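Local structure of glycerol-3-phosphate dehydrogenase [NAD(+)] (6IUY) at residues Q546-F549 against E550-E553; L582-P585 against L586-T589. The protein probably interconverts sn-glycerol 3-phosphate and dihydroxyacetone phosphate with NAD(+), and carries a magnesium-binding phosphatase-like domain beside the dehydrogenase. One frame throughout, in Å; residues are numbered along the deposited sequence.

Interaction 1. Residues Q546-F549 against E550-E553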
# COMPACT_ATOMS: atom_id res chain seq x y z
N GLN A 546 -35.06 6.69 15.39
CA GLN A 546 -35.52 5.31 15.32
C GLN A 546 -35.00 4.51 14.11
O GLN A 546 -34.98 3.29 14.14
CB GLN A 546 -37.05 5.29 15.32
CG GLN A 546 -37.66 5.81 16.61
CD GLN A 546 -39.08 6.30 16.42
OE1 GLN A 546 -39.49 6.62 15.30
NE2 GLN A 546 -39.84 6.36 17.50
N VAL A 547 -34.58 5.19 13.04
CA VAL A 547 -34.11 4.48 11.86
C VAL A 547 -32.92 3.57 12.19
O VAL A 547 -32.07 3.90 13.02
CB VAL A 547 -33.72 5.45 10.73
CG1 VAL A 547 -32.41 6.15 11.05
CG2 VAL A 547 -33.62 4.70 9.41
N THR A 548 -32.90 2.39 11.56
CA THR A 548 -31.84 1.42 11.81
C THR A 548 -31.25 0.96 10.49
O THR A 548 -31.89 1.10 9.44
CB THR A 548 -32.35 0.19 12.58
OG1 THR A 548 -33.43 -0.40 11.84
CG2 THR A 548 -32.87 0.58 13.96
N PHE A 549 -30.06 0.39 10.53
CA PHE A 549 -29.46 -0.18 9.32
C PHE A 549 -30.28 -1.36 8.80
O PHE A 549 -30.41 -1.57 7.58
CB PHE A 549 -28.02 -0.61 9.60
CG PHE A 549 -27.04 0.54 9.62
CD1 PHE A 549 -26.48 1.00 8.43
CD2 PHE A 549 -26.70 1.17 10.81
CE1 PHE A 549 -25.60 2.06 8.43
CE2 PHE A 549 -25.81 2.23 10.81
CZ PHE A 549 -25.26 2.68 9.62
N GLU A 550 -30.87 -2.12 9.71
CA GLU A 550 -31.67 -3.24 9.28
C GLU A 550 -32.88 -2.77 8.47
O GLU A 550 -33.16 -3.31 7.40
CB GLU A 550 -32.14 -4.06 10.47
CG GLU A 550 -32.77 -5.36 10.03
CD GLU A 550 -33.08 -6.29 11.19
OE1 GLU A 550 -33.03 -5.82 12.36
OE2 GLU A 550 -33.36 -7.48 10.93
N LYS A 551 -33.59 -1.76 8.96
CA LYS A 551 -34.72 -1.21 8.21
C LYS A 551 -34.31 -0.68 6.84
O LYS A 551 -34.98 -0.94 5.84
CB LYS A 551 -35.40 -0.09 9.00
CG LYS A 551 -36.24 -0.54 10.20
CD LYS A 551 -36.79 0.69 10.94
CE LYS A 551 -37.57 0.33 12.20
NZ LYS A 551 -38.16 1.56 12.85
N LEU A 552 -33.21 0.08 6.78
CA LEU A 552 -32.75 0.68 5.53
C LEU A 552 -32.30 -0.38 4.54
O LEU A 552 -32.48 -0.23 3.32
CB LEU A 552 -31.61 1.69 5.79
CG LEU A 552 -32.04 2.93 6.58
CD1 LEU A 552 -30.83 3.80 7.01
CD2 LEU A 552 -33.04 3.75 5.75
N GLU A 553 -31.69 -1.44 5.05
CA GLU A 553 -31.26 -2.54 4.18
C GLU A 553 -32.47 -3.08 3.42
O GLU A 553 -32.43 -3.29 2.20
CB GLU A 553 -30.58 -3.65 5.01
CG GLU A 553 -30.24 -4.92 4.20
CD GLU A 553 -29.78 -6.07 5.07
OE1 GLU A 553 -30.59 -6.59 5.89
OE2 GLU A 553 -28.61 -6.48 4.95

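Interaction 2. Residues L582-P585 against L586-T589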
# COMPACT_ATOMS: atom_id res chain seq x y z
N LEU A 582 -9.33 1.02 22.58
CA LEU A 582 -8.58 2.25 22.29
C LEU A 582 -7.43 2.03 21.31
O LEU A 582 -6.89 2.99 20.76
CB LEU A 582 -8.05 2.88 23.58
CG LEU A 582 -9.09 3.06 24.68
CD1 LEU A 582 -8.63 4.09 25.71
CD2 LEU A 582 -10.42 3.45 24.07
N GLU A 583 -7.06 0.79 21.06
CA GLU A 583 -6.05 0.53 20.05
C GLU A 583 -6.57 0.85 18.67
O GLU A 583 -5.80 1.07 17.74
CB GLU A 583 -5.57 -0.92 20.10
CG GLU A 583 -4.88 -1.30 21.41
CD GLU A 583 -3.64 -0.47 21.66
OE1 GLU A 583 -2.79 -0.38 20.74
OE2 GLU A 583 -3.53 0.10 22.76
N PHE A 584 -7.89 0.86 18.52
CA PHE A 584 -8.48 1.05 17.20
C PHE A 584 -9.58 2.07 17.34
O PHE A 584 -10.76 1.74 17.35
CB PHE A 584 -9.00 -0.27 16.64
CG PHE A 584 -7.93 -1.34 16.44
CD1 PHE A 584 -7.64 -2.25 17.45
CD2 PHE A 584 -7.21 -1.43 15.26
CE1 PHE A 584 -6.65 -3.23 17.28
CE2 PHE A 584 -6.23 -2.40 15.08
CZ PHE A 584 -5.96 -3.30 16.10
N PRO A 585 -9.19 3.34 17.49
CA PRO A 585 -10.18 4.38 17.79
C PRO A 585 -11.24 4.54 16.70
O PRO A 585 -12.39 4.72 17.05
CB PRO A 585 -9.33 5.65 17.95
CG PRO A 585 -8.06 5.36 17.20
CD PRO A 585 -7.83 3.88 17.39
N LEU A 586 -10.88 4.47 15.41
CA LEU A 586 -11.91 4.72 14.41
C LEU A 586 -12.91 3.57 14.36
O LEU A 586 -14.12 3.81 14.29
CB LEU A 586 -11.30 4.95 13.02
CG LEU A 586 -12.31 5.17 11.88
CD1 LEU A 586 -13.12 6.46 12.05
CD2 LEU A 586 -11.61 5.17 10.54
N PHE A 587 -12.42 2.33 14.40
CA PHE A 587 -13.30 1.16 14.44
C PHE A 587 -14.28 1.31 15.60
O PHE A 587 -15.47 1.04 15.49
CB PHE A 587 -12.51 -0.15 14.61
CG PHE A 587 -11.79 -0.59 13.37
CD1 PHE A 587 -11.90 0.11 12.19
CD2 PHE A 587 -11.00 -1.73 13.40
CE1 PHE A 587 -11.23 -0.33 11.05
CE2 PHE A 587 -10.34 -2.16 12.27
CZ PHE A 587 -10.45 -1.47 11.09
N THR A 588 -13.77 1.78 16.73
CA THR A 588 -14.58 1.87 17.92
C THR A 588 -15.61 2.98 17.86
O THR A 588 -16.76 2.79 18.27
CB THR A 588 -13.71 2.07 19.17
OG1 THR A 588 -12.99 0.86 19.43
CG2 THR A 588 -14.58 2.40 20.39
N THR A 589 -15.23 4.16 17.34
CA THR A 589 -16.23 5.22 17.33
C THR A 589 -17.27 4.97 16.24
O THR A 589 -18.42 5.37 16.39
CB THR A 589 -15.62 6.64 17.19
OG1 THR A 589 -15.84 7.16 15.87
CG2 THR A 589 -14.16 6.67 17.52

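Interaction 1. Residues Q546-F549 against E550-E553
Thr548 and Lys551 meet where helix 549-556 begins, and Thr548 is its N-cap. Thr548 OG1 sits between the backbone N and the carbonyl carbon (chi1 57°), which turns it to the first turn of the helix. There it accepts from Lys551 N at 3.2 Å, in a nearly straight bond (164°). The Lys551 chain can be followed outward from this point. Lys551 CB lies 3.5 Å from Thr548 OG1. Lys551 CG comes closer, to 3.3 Å of Thr548 OG1, and Lys551 CD is still beside the same oxygen. The extended chain then runs back along the loop, and Lys551 NZ stops 3.8 Å from Gln546 O, too far to be counted as a bond. On the buried side, Val547 CG2 meets Leu552 CG at 3.7 Å, the two side chains crossing at about a right angle. Leu552 also touches Val532 and Trp536 of helix 528-541. Leu552 N donates to Thr548 O, and Glu553 N to Phe549 O, in regular helical bonds. A valine in place of Thr548 would probably leave Lys551 N without its cap and fray the first turn. The contact thus joins a polar cap on one side to the apolar Val547-Leu552 contact on the other.

Interaction 2. Residues L582-P585 against L586-T589
The rings of Phe584 and Phe587 lie nearly parallel, their planes at 10°, but are slid so far apart that they barely overlap. Their centroids are 6.0 Å apart. This is the N-terminal end of helix 585-594, in the C-terminal part of the dehydrogenase, with Phe584 as N-cap and Pro585 as the first helical residue. The touching is done by the roots of the side chains: Phe584 CB is 4.1 Å from both Phe587 CB and Phe587 CD2. Beyond the pair, Phe501 stacks edge-to-face with the Phe584 ring, and Lys497 makes a cation-pi contact with it. The Phe587 side chain touches Val571 of helix 564-577. The second torsion differs between the two phenylalanines (chi2 92° for Phe584, -3° for Phe587), yet their rings end near parallel. Pro585 has no N-H to give, which costs little in a first turn. The next two amides, of Leu586 and Phe587, donate to the carboxylate of Glu494 from helix 481-502. That negative group would probably interact well with the positive end of the helix dipole. Thr588 OG1 reaches back to Glu581 O, joining the helix to the loop before it. The first helical bond across the contact runs from Thr588 N to Phe584 O at 3.1 Å.

Along the chain, helix 528-541 gives way to a loop, and interaction 1 closes that loop onto the start of helix 549-556. Helix 564-577 follows, then a second loop, which interaction 2 closes onto helix 585-594. The contacts come in series and neither nest nor cross. Their centres are 23 Å apart and their nearest atoms about 10 Å, so they do not touch. Both lie in the C-terminal part of the dehydrogenase. Interaction 1 packs against helix 528-541, and its Glu553 also touches Lys561, which binds NAD. Interaction 2 ties helix 585-594 to helices 481-502 and 564-577.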